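Long-range contacts in proteasome accessory factor B/C (PafBC) (Paenarthrobacter aurescens, PDB 6SJ9), which probably acts as a transcriptional regulator of the bacterial DNA damage response, combining winged helix-turn-helix modules with WYL domains: residues 146-151 with 592-597; 163-168 with 210-215; 178-183 with 192-197. One frame throughout, in Å; residues are numbered along the deposited sequence.

Contact 1 of 3, residues 146-151 with 592-597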
ATOM      1  N   ALA A 146      -1.177 -14.666  -2.459  1.00 48.99           N
ATOM      2  CA  ALA A 146      -2.616 -14.910  -2.525  1.00 50.57           C
ATOM      3  C   ALA A 146      -3.260 -14.947  -1.136  1.00 50.93           C
ATOM      4  O   ALA A 146      -2.784 -15.649  -0.238  1.00 47.75           O
ATOM      5  CB  ALA A 146      -2.862 -16.240  -3.237  1.00 51.16           C
ATOM      6  N   GLY A 147      -4.312 -14.140  -0.947  1.00 47.80           N
ATOM      7  CA  GLY A 147      -5.004 -14.141   0.334  1.00 48.45           C
ATOM      8  C   GLY A 147      -5.538 -15.518   0.722  1.00 49.34           C
ATOM      9  O   GLY A 147      -5.507 -15.890   1.899  1.00 51.20           O
ATOM     10  N   GLN A 148      -6.029 -16.287  -0.263  1.00 45.35           N
ATOM     11  CA  GLN A 148      -6.627 -17.593   0.011  1.00 49.36           C
ATOM     12  C   GLN A 148      -5.574 -18.607   0.499  1.00 48.52           C
ATOM     13  O   GLN A 148      -5.787 -19.311   1.490  1.00 47.54           O
ATOM     14  CB  GLN A 148      -7.344 -18.127  -1.239  1.00 48.92           C
ATOM     15  CG  GLN A 148      -8.112 -19.400  -0.891  1.00 52.28           C
ATOM     16  CD  GLN A 148      -9.247 -19.106   0.103  1.00 59.02           C
ATOM     17  OE1 GLN A 148     -10.038 -18.166  -0.095  1.00 57.85           O
ATOM     18  NE2 GLN A 148      -9.296 -19.864   1.207  1.00 63.74           N
ATOM     19  N   ALA A 149      -4.430 -18.676  -0.178  1.00 49.99           N
ATOM     20  CA  ALA A 149      -3.358 -19.589   0.222  1.00 52.05           C
ATOM     21  C   ALA A 149      -2.851 -19.243   1.605  1.00 55.54           C
ATOM     22  O   ALA A 149      -2.554 -20.130   2.436  1.00 54.07           O
ATOM     23  CB  ALA A 149      -2.211 -19.531  -0.789  1.00 46.66           C
ATOM     24  N   PHE A 150      -2.780 -17.950   1.884  1.00 54.78           N
ATOM     25  CA  PHE A 150      -2.440 -17.523   3.224  1.00 51.10           C
ATOM     26  C   PHE A 150      -3.475 -18.000   4.217  1.00 48.69           C
ATOM     27  O   PHE A 150      -3.120 -18.490   5.300  1.00 50.35           O
ATOM     28  CB  PHE A 150      -2.322 -16.010   3.287  1.00 51.02           C
ATOM     29  CG  PHE A 150      -1.219 -15.551   4.152  1.00 47.86           C
ATOM     30  CD1 PHE A 150      -1.427 -15.352   5.483  1.00 47.35           C
ATOM     31  CD2 PHE A 150       0.036 -15.316   3.610  1.00 51.23           C
ATOM     32  CE1 PHE A 150      -0.389 -14.948   6.296  1.00 46.17           C
ATOM     33  CE2 PHE A 150       1.091 -14.895   4.394  1.00 51.44           C
ATOM     34  CZ  PHE A 150       0.869 -14.718   5.752  1.00 48.36           C
ATOM     35  N   ASP A 151      -4.769 -17.726   3.930  1.00 43.67           N
ATOM     36  CA  ASP A 151      -5.818 -18.174   4.833  1.00 44.49           C
ATOM     37  C   ASP A 151      -5.762 -19.688   5.045  1.00 40.50           C
ATOM     38  O   ASP A 151      -6.025 -20.161   6.151  1.00 42.42           O
ATOM     39  CB  ASP A 151      -7.211 -17.788   4.342  1.00 43.62           C
ATOM     40  CG  ASP A 151      -7.476 -16.240   4.373  1.00 54.69           C
ATOM     41  OD1 ASP A 151      -6.700 -15.458   4.982  1.00 56.00           O
ATOM     42  OD2 ASP A 151      -8.515 -15.814   3.802  1.00 59.04           O
ATOM     43  N   LEU A 592     -14.417 -15.036  -9.520  1.00 53.83           N
ATOM     44  CA  LEU A 592     -13.122 -15.353  -8.951  1.00 51.59           C
ATOM     45  C   LEU A 592     -12.989 -16.857  -8.798  1.00 52.11           C
ATOM     46  O   LEU A 592     -13.937 -17.527  -8.382  1.00 52.40           O
ATOM     47  CB  LEU A 592     -12.959 -14.679  -7.571  1.00 49.83           C
ATOM     48  CG  LEU A 592     -13.148 -13.149  -7.527  1.00 51.13           C
ATOM     49  CD1 LEU A 592     -13.088 -12.614  -6.126  1.00 48.40           C
ATOM     50  CD2 LEU A 592     -12.125 -12.419  -8.396  1.00 50.90           C
ATOM     51  N   THR A 593     -11.811 -17.385  -9.107  1.00 55.64           N
ATOM     52  CA  THR A 593     -11.474 -18.754  -8.730  1.00 56.13           C
ATOM     53  C   THR A 593     -11.148 -18.841  -7.238  1.00 55.11           C
ATOM     54  O   THR A 593     -10.922 -17.832  -6.571  1.00 50.58           O
ATOM     55  CB  THR A 593     -10.271 -19.236  -9.523  1.00 60.74           C
ATOM     56  OG1 THR A 593      -9.135 -18.438  -9.153  1.00 63.45           O
ATOM     57  CG2 THR A 593     -10.523 -19.126 -11.055  1.00 62.61           C
ATOM     58  N   ARG A 594     -11.126 -20.076  -6.713  1.00 59.15           N
ATOM     59  CA  ARG A 594     -10.750 -20.279  -5.319  1.00 59.68           C
ATOM     60  C   ARG A 594      -9.359 -19.738  -5.048  1.00 57.38           C
ATOM     61  O   ARG A 594      -9.142 -18.999  -4.079  1.00 52.79           O
ATOM     62  CB  ARG A 594     -10.795 -21.765  -4.955  1.00 65.65           C
ATOM     63  CG  ARG A 594     -10.536 -21.959  -3.471  1.00 67.58           C
ATOM     64  CD  ARG A 594     -10.487 -23.408  -2.966  1.00 71.82           C
ATOM     65  NE  ARG A 594     -10.695 -23.340  -1.512  1.00 76.43           N
ATOM     66  CZ  ARG A 594      -9.746 -23.091  -0.598  1.00 78.10           C
ATOM     67  NH1 ARG A 594      -8.472 -22.920  -0.960  1.00 73.32           N
ATOM     68  NH2 ARG A 594     -10.075 -23.008   0.697  1.00 80.97           N
ATOM     69  N   GLN A 595      -8.444 -19.962  -5.988  1.00 57.28           N
ATOM     70  CA  GLN A 595      -7.083 -19.506  -5.798  1.00 57.94           C
ATOM     71  C   GLN A 595      -7.025 -18.012  -5.593  1.00 54.85           C
ATOM     72  O   GLN A 595      -6.252 -17.543  -4.746  1.00 53.37           O
ATOM     73  CB  GLN A 595      -6.229 -19.880  -7.000  1.00 67.21           C
ATOM     74  CG  GLN A 595      -4.734 -19.930  -6.729  1.00 71.74           C
ATOM     75  CD  GLN A 595      -3.989 -20.605  -7.862  1.00 79.50           C
ATOM     76  OE1 GLN A 595      -4.612 -21.094  -8.815  1.00 85.98           O
ATOM     77  NE2 GLN A 595      -2.654 -20.625  -7.783  1.00 77.93           N
ATOM     78  N   GLY A 596      -7.860 -17.254  -6.328  1.00 54.27           N
ATOM     79  CA  GLY A 596      -7.968 -15.796  -6.235  1.00 50.60           C
ATOM     80  C   GLY A 596      -9.110 -15.220  -5.374  1.00 51.07           C
ATOM     81  O   GLY A 596      -9.479 -14.046  -5.511  1.00 47.31           O
ATOM     82  N   ALA A 597      -9.688 -16.027  -4.489  1.00 45.01           N
ATOM     83  CA  ALA A 597     -10.851 -15.557  -3.750  1.00 49.29           C
ATOM     84  C   ALA A 597     -10.512 -14.343  -2.887  1.00 48.70           C
ATOM     85  O   ALA A 597     -11.390 -13.524  -2.600  1.00 47.74           O
ATOM     86  CB  ALA A 597     -11.418 -16.707  -2.902  1.00 49.75           C
TER
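Ala146, at the N-cap position of helix 147-159, turns its methyl toward the opposing loop, where CB lies 3.9 Å from the carbonyl oxygen O of Gln595. Two residues on, Gln148 carries most of the helix side of the contact. With CG anti to the backbone N (chi1 -173°), its chain reaches out to Arg594, and a bend at chi2 (65°) then lays the amide across the arginine. The aliphatic CG of Gln148 passes over one face of the guanidinium, 3.5 Å from Arg594 NH1, and also lies 3.4 Å from Arg594 O. Amide and guanidinium planes stand 62° apart, and the amide oxygen OE1 of Gln148 rests 3.5 Å from the methyl CB of Ala597. The receiving loop is a type I turn from Arg594 to Ala597, leading out of strand 586-592 of the C-terminal WCX domain. Gln148 NE2 and Arg594 NH2 come within 3.3 Å of each other, yet both are donors and form no bond. Asp152 reconciles them: its OD1 accepts from Gln148 NE2, while its OD2 makes a salt bridge with Arg594 NH1. The chemistry implies a surface junction of WYL and WCX regions, held by packing and a shared carboxylate that probably eases the crowding of the donors.

Contact 2 of 3, residues 163-168 with 210-215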
ATOM      1  N   ILE A 163      -1.583 -30.477   4.918  1.00 39.32           N
ATOM      2  CA  ILE A 163      -2.057 -29.906   3.660  1.00 39.88           C
ATOM      3  C   ILE A 163      -1.417 -30.640   2.482  1.00 43.32           C
ATOM      4  O   ILE A 163      -0.443 -31.385   2.623  1.00 43.69           O
ATOM      5  CB  ILE A 163      -1.740 -28.386   3.512  1.00 39.17           C
ATOM      6  CG1 ILE A 163      -0.235 -28.160   3.509  1.00 36.67           C
ATOM      7  CG2 ILE A 163      -2.360 -27.609   4.652  1.00 35.95           C
ATOM      8  CD1 ILE A 163       0.180 -26.660   3.394  1.00 40.09           C
ATOM      9  N   ARG A 164      -1.990 -30.409   1.304  1.00 44.35           N
ATOM     10  CA  ARG A 164      -1.416 -30.876   0.048  1.00 47.12           C
ATOM     11  C   ARG A 164      -1.576 -29.791  -1.013  1.00 50.52           C
ATOM     12  O   ARG A 164      -2.526 -28.999  -0.990  1.00 54.88           O
ATOM     13  CB  ARG A 164      -2.033 -32.230  -0.357  1.00 49.08           C
ATOM     14  CG  ARG A 164      -2.823 -32.321  -1.649  1.00 50.79           C
ATOM     15  CD  ARG A 164      -3.839 -33.463  -1.558  1.00 50.39           C
ATOM     16  NE  ARG A 164      -3.255 -34.581  -0.828  1.00 54.24           N
ATOM     17  CZ  ARG A 164      -3.949 -35.503  -0.143  1.00 53.63           C
ATOM     18  NH1 ARG A 164      -5.288 -35.465  -0.070  1.00 47.71           N
ATOM     19  NH2 ARG A 164      -3.289 -36.459   0.523  1.00 54.88           N
ATOM     20  N   PHE A 165      -0.615 -29.732  -1.930  1.00 53.71           N
ATOM     21  CA  PHE A 165      -0.625 -28.710  -2.976  1.00 52.51           C
ATOM     22  C   PHE A 165       0.335 -29.107  -4.083  1.00 53.63           C
ATOM     23  O   PHE A 165       1.282 -29.889  -3.871  1.00 52.66           O
ATOM     24  CB  PHE A 165      -0.226 -27.306  -2.503  1.00 51.29           C
ATOM     25  CG  PHE A 165       1.068 -27.276  -1.765  1.00 51.94           C
ATOM     26  CD1 PHE A 165       2.276 -27.045  -2.444  1.00 52.38           C
ATOM     27  CD2 PHE A 165       1.099 -27.549  -0.393  1.00 43.88           C
ATOM     28  CE1 PHE A 165       3.486 -27.064  -1.728  1.00 50.37           C
ATOM     29  CE2 PHE A 165       2.294 -27.543   0.306  1.00 43.27           C
ATOM     30  CZ  PHE A 165       3.484 -27.334  -0.346  1.00 42.15           C
ATOM     31  N   GLY A 166       0.039 -28.592  -5.278  1.00 54.33           N
ATOM     32  CA  GLY A 166       0.951 -28.754  -6.393  1.00 53.11           C
ATOM     33  C   GLY A 166       2.163 -27.850  -6.243  1.00 53.77           C
ATOM     34  O   GLY A 166       2.049 -26.676  -5.903  1.00 54.64           O
ATOM     35  N   TYR A 167       3.340 -28.404  -6.503  1.00 56.46           N
ATOM     36  CA  TYR A 167       4.570 -27.647  -6.334  1.00 57.10           C
ATOM     37  C   TYR A 167       5.500 -27.877  -7.513  1.00 64.69           C
ATOM     38  O   TYR A 167       5.838 -29.023  -7.824  1.00 67.62           O
ATOM     39  CB  TYR A 167       5.304 -27.999  -5.047  1.00 50.68           C
ATOM     40  CG  TYR A 167       6.326 -26.951  -4.761  1.00 48.24           C
ATOM     41  CD1 TYR A 167       5.918 -25.673  -4.431  1.00 47.18           C
ATOM     42  CD2 TYR A 167       7.678 -27.227  -4.810  1.00 52.83           C
ATOM     43  CE1 TYR A 167       6.813 -24.683  -4.149  1.00 50.05           C
ATOM     44  CE2 TYR A 167       8.618 -26.217  -4.547  1.00 53.03           C
ATOM     45  CZ  TYR A 167       8.168 -24.950  -4.225  1.00 51.00           C
ATOM     46  OH  TYR A 167       9.034 -23.930  -3.953  1.00 49.39           O
ATOM     47  N   GLN A 168       5.939 -26.794  -8.143  1.00 69.40           N
ATOM     48  CA  GLN A 168       6.896 -26.928  -9.239  1.00 79.17           C
ATOM     49  C   GLN A 168       8.309 -27.026  -8.671  1.00 83.32           C
ATOM     50  O   GLN A 168       8.925 -26.021  -8.285  1.00 73.17           O
ATOM     51  CB  GLN A 168       6.750 -25.773 -10.220  1.00 83.71           C
ATOM     52  CG  GLN A 168       7.394 -26.119 -11.545  1.00 93.32           C
ATOM     53  CD  GLN A 168       6.553 -25.681 -12.715  1.00 97.92           C
ATOM     54  OE1 GLN A 168       5.982 -26.519 -13.420  1.00101.39           O
ATOM     55  NE2 GLN A 168       6.454 -24.368 -12.926  1.00 96.79           N
ATOM     56  N   SER A 210       5.074 -18.542  -4.513  1.00 52.93           N
ATOM     57  CA  SER A 210       4.918 -18.238  -5.933  1.00 54.27           C
ATOM     58  C   SER A 210       5.068 -19.482  -6.803  1.00 57.50           C
ATOM     59  O   SER A 210       4.569 -19.488  -7.931  1.00 62.50           O
ATOM     60  CB  SER A 210       5.911 -17.156  -6.366  1.00 54.31           C
ATOM     61  OG  SER A 210       7.252 -17.641  -6.382  1.00 57.66           O
ATOM     62  N   ARG A 211       5.713 -20.543  -6.307  1.00 56.59           N
ATOM     63  CA  ARG A 211       5.923 -21.760  -7.096  1.00 56.45           C
ATOM     64  C   ARG A 211       4.845 -22.831  -6.892  1.00 60.79           C
ATOM     65  O   ARG A 211       4.982 -23.939  -7.423  1.00 61.11           O
ATOM     66  CB  ARG A 211       7.297 -22.339  -6.819  1.00 57.37           C
ATOM     67  CG  ARG A 211       8.462 -21.312  -7.078  1.00 65.68           C
ATOM     68  CD  ARG A 211       9.609 -22.011  -7.774  1.00 73.62           C
ATOM     69  NE  ARG A 211       9.339 -22.173  -9.206  1.00 81.48           N
ATOM     70  CZ  ARG A 211       9.884 -23.102 -10.002  1.00 84.43           C
ATOM     71  NH1 ARG A 211      10.747 -24.010  -9.531  1.00 81.86           N
ATOM     72  NH2 ARG A 211       9.549 -23.125 -11.290  1.00 87.17           N
HETATM   73  N   MSE A 212       3.789 -22.527  -6.143  1.00 62.51           N
HETATM   74  CA  MSE A 212       2.655 -23.444  -5.984  1.00 63.27           C
HETATM   75  C   MSE A 212       1.745 -23.363  -7.203  1.00 64.84           C
HETATM   76  O   MSE A 212       1.300 -22.283  -7.590  1.00 61.58           O
HETATM   77  CB  MSE A 212       1.857 -23.110  -4.721  1.00 55.81           C
HETATM   78  CG  MSE A 212       2.530 -23.519  -3.439  1.00 61.41           C
HETATM   79 SE   MSE A 212       1.592 -22.833  -1.873  1.00 70.72          SE
HETATM   80  CE  MSE A 212       2.765 -23.622  -0.504  1.00 70.84           C
ATOM     81  N   THR A 213       1.453 -24.505  -7.793  1.00 67.82           N
ATOM     82  CA  THR A 213       0.615 -24.504  -8.975  1.00 74.37           C
ATOM     83  C   THR A 213      -0.877 -24.412  -8.648  1.00 80.66           C
ATOM     84  O   THR A 213      -1.654 -23.946  -9.494  1.00 82.23           O
ATOM     85  CB  THR A 213       0.899 -25.765  -9.760  1.00 74.17           C
ATOM     86  OG1 THR A 213       0.466 -26.861  -8.982  1.00 77.66           O
ATOM     87  CG2 THR A 213       2.371 -25.929  -9.914  1.00 74.45           C
ATOM     88  N   THR A 214      -1.285 -24.795  -7.427  1.00 78.34           N
ATOM     89  CA  THR A 214      -2.686 -24.951  -7.053  1.00 69.65           C
ATOM     90  C   THR A 214      -3.043 -24.060  -5.878  1.00 68.83           C
ATOM     91  O   THR A 214      -2.192 -23.427  -5.246  1.00 70.66           O
ATOM     92  CB  THR A 214      -2.998 -26.378  -6.628  1.00 67.86           C
ATOM     93  OG1 THR A 214      -2.560 -26.531  -5.278  1.00 68.20           O
ATOM     94  CG2 THR A 214      -2.259 -27.373  -7.482  1.00 67.08           C
ATOM     95  N   ALA A 215      -4.326 -24.061  -5.552  1.00 67.70           N
ATOM     96  CA  ALA A 215      -4.712 -23.674  -4.217  1.00 63.86           C
ATOM     97  C   ALA A 215      -4.327 -24.794  -3.248  1.00 57.04           C
ATOM     98  O   ALA A 215      -4.044 -25.933  -3.628  1.00 53.92           O
ATOM     99  CB  ALA A 215      -6.212 -23.359  -4.146  1.00 63.77           C
TER
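Phe165 and selenomethionine Met212 meet because their first torsions bring them together: Phe165 CG sits between its backbone N and carbonyl carbon (chi1 52°), and Met212 CG lies anti to its own carbonyl carbon (chi1 -74°), its chain running out extended. Met212 CE consequently lands over the centre of the Phe165 ring, 3.8 Å from the centroid, a CH-pi contact, with SE farther off above the same ring as a Met-aromatic contact. Nearer the backbone, Met212 CG is 3.7 Å from Phe165 CD1. Main-chain bonds fix the register. Thr213 N donates to Gly166 O over 2.9 Å, and Gln168 N reaches Arg211 O at 3.1 Å in an almost straight bond (176°). The hydroxyl-bearing end of Tyr167 lies across Arg211, CE1 being 3.6 Å from Arg211 CB, while OH is hydrogen-bonded to Arg208 N. One face of the Arg211 guanidinium looks onto Gln168 O. Residues 210-211 end a short 3-10 segment, and the loop that follows leads from strand 203-208 to strand 217-218, as in Sm folds; strand 163-168 pairs with both 217-218 and 175-188, and Leu194 of strand 191-198 packs against Phe165 and Met212.

Contact 3 of 3, residues 178-183 with 192-197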
ATOM      1  N   ARG A 178       2.726 -32.190  -3.141  1.00 53.25           N
ATOM      2  CA  ARG A 178       3.491 -32.354  -1.915  1.00 48.77           C
ATOM      3  C   ARG A 178       2.525 -32.485  -0.742  1.00 47.54           C
ATOM      4  O   ARG A 178       1.468 -31.839  -0.725  1.00 48.49           O
ATOM      5  CB  ARG A 178       4.399 -31.152  -1.708  1.00 49.31           C
ATOM      6  CG  ARG A 178       5.250 -30.775  -2.953  1.00 54.08           C
ATOM      7  CD  ARG A 178       6.198 -31.914  -3.317  1.00 57.37           C
ATOM      8  NE  ARG A 178       7.291 -32.025  -2.343  1.00 62.24           N
ATOM      9  CZ  ARG A 178       8.464 -31.367  -2.483  1.00 63.19           C
ATOM     10  NH1 ARG A 178       9.455 -31.472  -1.580  1.00 59.61           N
ATOM     11  NH2 ARG A 178       8.646 -30.600  -3.551  1.00 60.54           N
ATOM     12  N   GLU A 179       2.905 -33.314   0.237  1.00 43.79           N
ATOM     13  CA  GLU A 179       2.108 -33.559   1.434  1.00 47.35           C
ATOM     14  C   GLU A 179       2.898 -32.981   2.580  1.00 46.61           C
ATOM     15  O   GLU A 179       3.995 -33.475   2.888  1.00 44.30           O
ATOM     16  CB  GLU A 179       1.886 -35.049   1.688  1.00 49.38           C
ATOM     17  CG  GLU A 179       1.436 -35.869   0.477  1.00 52.18           C
ATOM     18  CD  GLU A 179      -0.032 -35.665   0.164  1.00 51.77           C
ATOM     19  OE1 GLU A 179      -0.411 -35.899  -0.989  1.00 54.71           O
ATOM     20  OE2 GLU A 179      -0.802 -35.255   1.071  1.00 50.67           O
ATOM     21  N   VAL A 180       2.355 -31.932   3.188  1.00 39.18           N
ATOM     22  CA  VAL A 180       3.127 -31.120   4.102  1.00 41.94           C
ATOM     23  C   VAL A 180       2.364 -30.930   5.406  1.00 37.50           C
ATOM     24  O   VAL A 180       1.169 -30.635   5.399  1.00 37.04           O
ATOM     25  CB  VAL A 180       3.466 -29.770   3.421  1.00 41.73           C
ATOM     26  CG1 VAL A 180       4.119 -28.834   4.362  1.00 37.60           C
ATOM     27  CG2 VAL A 180       4.382 -30.008   2.227  1.00 39.54           C
ATOM     28  N   GLU A 181       3.091 -30.962   6.509  1.00 37.32           N
ATOM     29  CA  GLU A 181       2.601 -30.481   7.782  1.00 36.52           C
ATOM     30  C   GLU A 181       3.149 -29.071   8.004  1.00 36.01           C
ATOM     31  O   GLU A 181       4.377 -28.912   8.208  1.00 36.41           O
ATOM     32  CB  GLU A 181       3.047 -31.442   8.893  1.00 36.88           C
ATOM     33  CG  GLU A 181       2.475 -32.869   8.681  1.00 40.86           C
ATOM     34  CD  GLU A 181       3.066 -33.929   9.609  1.00 44.57           C
ATOM     35  OE1 GLU A 181       3.882 -33.577  10.497  1.00 48.63           O
ATOM     36  OE2 GLU A 181       2.717 -35.112   9.455  1.00 44.13           O
ATOM     37  N   PRO A 182       2.314 -28.028   7.966  1.00 35.29           N
ATOM     38  CA  PRO A 182       2.853 -26.641   7.916  1.00 36.70           C
ATOM     39  C   PRO A 182       3.336 -26.172   9.279  1.00 34.66           C
ATOM     40  O   PRO A 182       2.621 -26.288  10.275  1.00 34.73           O
ATOM     41  CB  PRO A 182       1.663 -25.811   7.445  1.00 36.44           C
ATOM     42  CG  PRO A 182       0.410 -26.674   7.947  1.00 36.15           C
ATOM     43  CD  PRO A 182       0.850 -28.087   7.722  1.00 35.05           C
ATOM     44  N   TRP A 183       4.589 -25.703   9.330  1.00 36.91           N
ATOM     45  CA  TRP A 183       5.170 -25.150  10.558  1.00 38.99           C
ATOM     46  C   TRP A 183       5.163 -23.638  10.589  1.00 42.06           C
ATOM     47  O   TRP A 183       5.059 -23.033  11.669  1.00 41.80           O
ATOM     48  CB  TRP A 183       6.604 -25.594  10.750  1.00 37.74           C
ATOM     49  CG  TRP A 183       6.794 -27.062  10.874  1.00 38.64           C
ATOM     50  CD1 TRP A 183       5.837 -28.027  10.935  1.00 37.35           C
ATOM     51  CD2 TRP A 183       8.060 -27.741  10.945  1.00 41.15           C
ATOM     52  NE1 TRP A 183       6.438 -29.281  11.066  1.00 37.43           N
ATOM     53  CE2 TRP A 183       7.802 -29.117  11.046  1.00 38.35           C
ATOM     54  CE3 TRP A 183       9.384 -27.310  10.917  1.00 45.64           C
ATOM     55  CZ2 TRP A 183       8.828 -30.072  11.145  1.00 39.67           C
ATOM     56  CZ3 TRP A 183      10.398 -28.267  11.002  1.00 49.32           C
ATOM     57  CH2 TRP A 183      10.105 -29.624  11.126  1.00 45.54           C
ATOM     58  N   TRP A 192       7.397 -14.718  -0.024  1.00 57.28           N
ATOM     59  CA  TRP A 192       6.820 -15.523   1.039  1.00 52.11           C
ATOM     60  C   TRP A 192       7.071 -17.015   0.824  1.00 49.73           C
ATOM     61  O   TRP A 192       7.015 -17.530  -0.297  1.00 52.84           O
ATOM     62  CB  TRP A 192       5.332 -15.275   1.171  1.00 51.95           C
ATOM     63  CG  TRP A 192       4.981 -14.021   1.916  1.00 50.48           C
ATOM     64  CD1 TRP A 192       4.796 -12.757   1.386  1.00 52.79           C
ATOM     65  CD2 TRP A 192       4.814 -13.889   3.323  1.00 47.27           C
ATOM     66  NE1 TRP A 192       4.469 -11.868   2.390  1.00 50.71           N
ATOM     67  CE2 TRP A 192       4.493 -12.527   3.589  1.00 46.69           C
ATOM     68  CE3 TRP A 192       4.921 -14.779   4.395  1.00 48.26           C
ATOM     69  CZ2 TRP A 192       4.270 -12.040   4.882  1.00 44.87           C
ATOM     70  CZ3 TRP A 192       4.693 -14.292   5.695  1.00 46.99           C
ATOM     71  CH2 TRP A 192       4.368 -12.923   5.920  1.00 46.37           C
ATOM     72  N   TYR A 193       7.291 -17.702   1.920  1.00 40.73           N
ATOM     73  CA  TYR A 193       7.668 -19.103   1.942  1.00 40.96           C
ATOM     74  C   TYR A 193       6.801 -19.808   2.973  1.00 42.89           C
ATOM     75  O   TYR A 193       6.457 -19.222   4.000  1.00 41.88           O
ATOM     76  CB  TYR A 193       9.121 -19.306   2.372  1.00 41.88           C
ATOM     77  CG  TYR A 193      10.132 -18.659   1.449  1.00 53.74           C
ATOM     78  CD1 TYR A 193      10.370 -17.292   1.496  1.00 59.61           C
ATOM     79  CD2 TYR A 193      10.841 -19.413   0.519  1.00 58.78           C
ATOM     80  CE1 TYR A 193      11.310 -16.696   0.631  1.00 63.61           C
ATOM     81  CE2 TYR A 193      11.775 -18.828  -0.341  1.00 62.52           C
ATOM     82  CZ  TYR A 193      11.999 -17.471  -0.278  1.00 65.24           C
ATOM     83  OH  TYR A 193      12.916 -16.893  -1.138  1.00 69.65           O
ATOM     84  N   LEU A 194       6.559 -21.095   2.725  1.00 41.24           N
ATOM     85  CA  LEU A 194       6.000 -22.042   3.680  1.00 37.93           C
ATOM     86  C   LEU A 194       7.121 -22.989   4.104  1.00 39.93           C
ATOM     87  O   LEU A 194       7.897 -23.485   3.259  1.00 37.90           O
ATOM     88  CB  LEU A 194       4.866 -22.832   3.019  1.00 39.65           C
ATOM     89  CG  LEU A 194       4.402 -24.076   3.799  1.00 40.19           C
ATOM     90  CD1 LEU A 194       3.613 -23.748   5.091  1.00 37.71           C
ATOM     91  CD2 LEU A 194       3.586 -24.956   2.881  1.00 39.27           C
ATOM     92  N   VAL A 195       7.272 -23.185   5.407  1.00 38.68           N
ATOM     93  CA  VAL A 195       8.189 -24.202   5.899  1.00 39.55           C
ATOM     94  C   VAL A 195       7.353 -25.233   6.633  1.00 39.15           C
ATOM     95  O   VAL A 195       6.389 -24.883   7.329  1.00 39.81           O
ATOM     96  CB  VAL A 195       9.325 -23.658   6.803  1.00 45.82           C
ATOM     97  CG1 VAL A 195       8.756 -22.997   8.011  1.00 52.62           C
ATOM     98  CG2 VAL A 195      10.210 -24.810   7.270  1.00 42.21           C
ATOM     99  N   GLY A 196       7.691 -26.511   6.442  1.00 40.21           N
ATOM    100  CA  GLY A 196       6.954 -27.540   7.145  1.00 38.32           C
ATOM    101  C   GLY A 196       7.618 -28.883   6.923  1.00 43.96           C
ATOM    102  O   GLY A 196       8.635 -28.992   6.224  1.00 42.04           O
ATOM    103  N   LEU A 197       7.061 -29.904   7.598  1.00 42.50           N
ATOM    104  CA  LEU A 197       7.562 -31.269   7.432  1.00 44.29           C
ATOM    105  C   LEU A 197       6.937 -31.849   6.159  1.00 43.98           C
ATOM    106  O   LEU A 197       5.720 -32.043   6.077  1.00 42.44           O
ATOM    107  CB  LEU A 197       7.231 -32.105   8.669  1.00 43.00           C
ATOM    108  CG  LEU A 197       7.640 -33.588   8.616  1.00 41.47           C
ATOM    109  CD1 LEU A 197       9.149 -33.589   8.468  1.00 42.22           C
ATOM    110  CD2 LEU A 197       7.328 -34.311   9.918  1.00 42.49           C
TER
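The Trp183 indole lies flat over the backbone of the neighbouring strand at Gly196 and Leu197. Gly196 CA stands over the five-membered ring, 3.9 Å from its centroid, in a CH-pi contact, while Leu197 N lies above the same face, offset toward the rim. At the rim of the indole, Trp183 CZ2 is 3.6 Å from Leu197 CB, which lies beyond the ring outline. CG of Trp183 is anti to its carbonyl carbon (chi1 -61°), which folds the indole back across the partner strand. Phe230 also meets the indole, the two rings inclined at about 60°.

Beneath this cover the strands are antiparallel neighbours. Glu181 and Leu197 form a hydrogen-bonded pair: Glu181 N reaches Leu197 O at 2.9 Å, and Leu197 N returns to Glu181 O at 2.9 Å. Pro182, which has no N-H to offer, falls opposite Gly196 in a non-hydrogen-bonded pair, and Trp183 N then hydrogen-bonds to Val195 O at 2.8 Å.

This is the hairpin of strands 175-188 and 191-198 in the Sm-like fold of the WYL domain, and Trp192-Tyr193-Leu194 spells the triplet that names the family. The segments cross at 118°, a strong departure from simple antiparallel alignment.

Pro182 CB touches Leu194 CD1 at 3.7 Å, and Val180 CG1 approaches Leu194 CD2 at 4.2 Å. Both Pro182 and Leu194 pack against helix 147-159. Glu181 and Leu197 run side by side, OE1 of Glu181 beside CD2 of Leu197, while Glu181 OE2 makes a salt bridge with Arg199.

How the contacts relate
Contacts 2 and 3 belong to the same sheet of one WYL domain, about 11 Å apart between centres, and share a partly buried apolar interior through adjacent strands 163-168 and 175-188, whose backbones probably bond at Ile163 N to Val180 O. Contact 1 lies instead at the surface, where helix 147-159 meets a loop of the WCX region far along the chain. Its chemistry differs accordingly: no hydrogen bond crosses it directly, whereas main-chain bonds set the register in the other two. The contacts also touch. Gln595 and Arg594 of contact 1 pack on the 210-215 loop of contact 2, and Phe150 meets Trp192 of contact 3 edge-to-face.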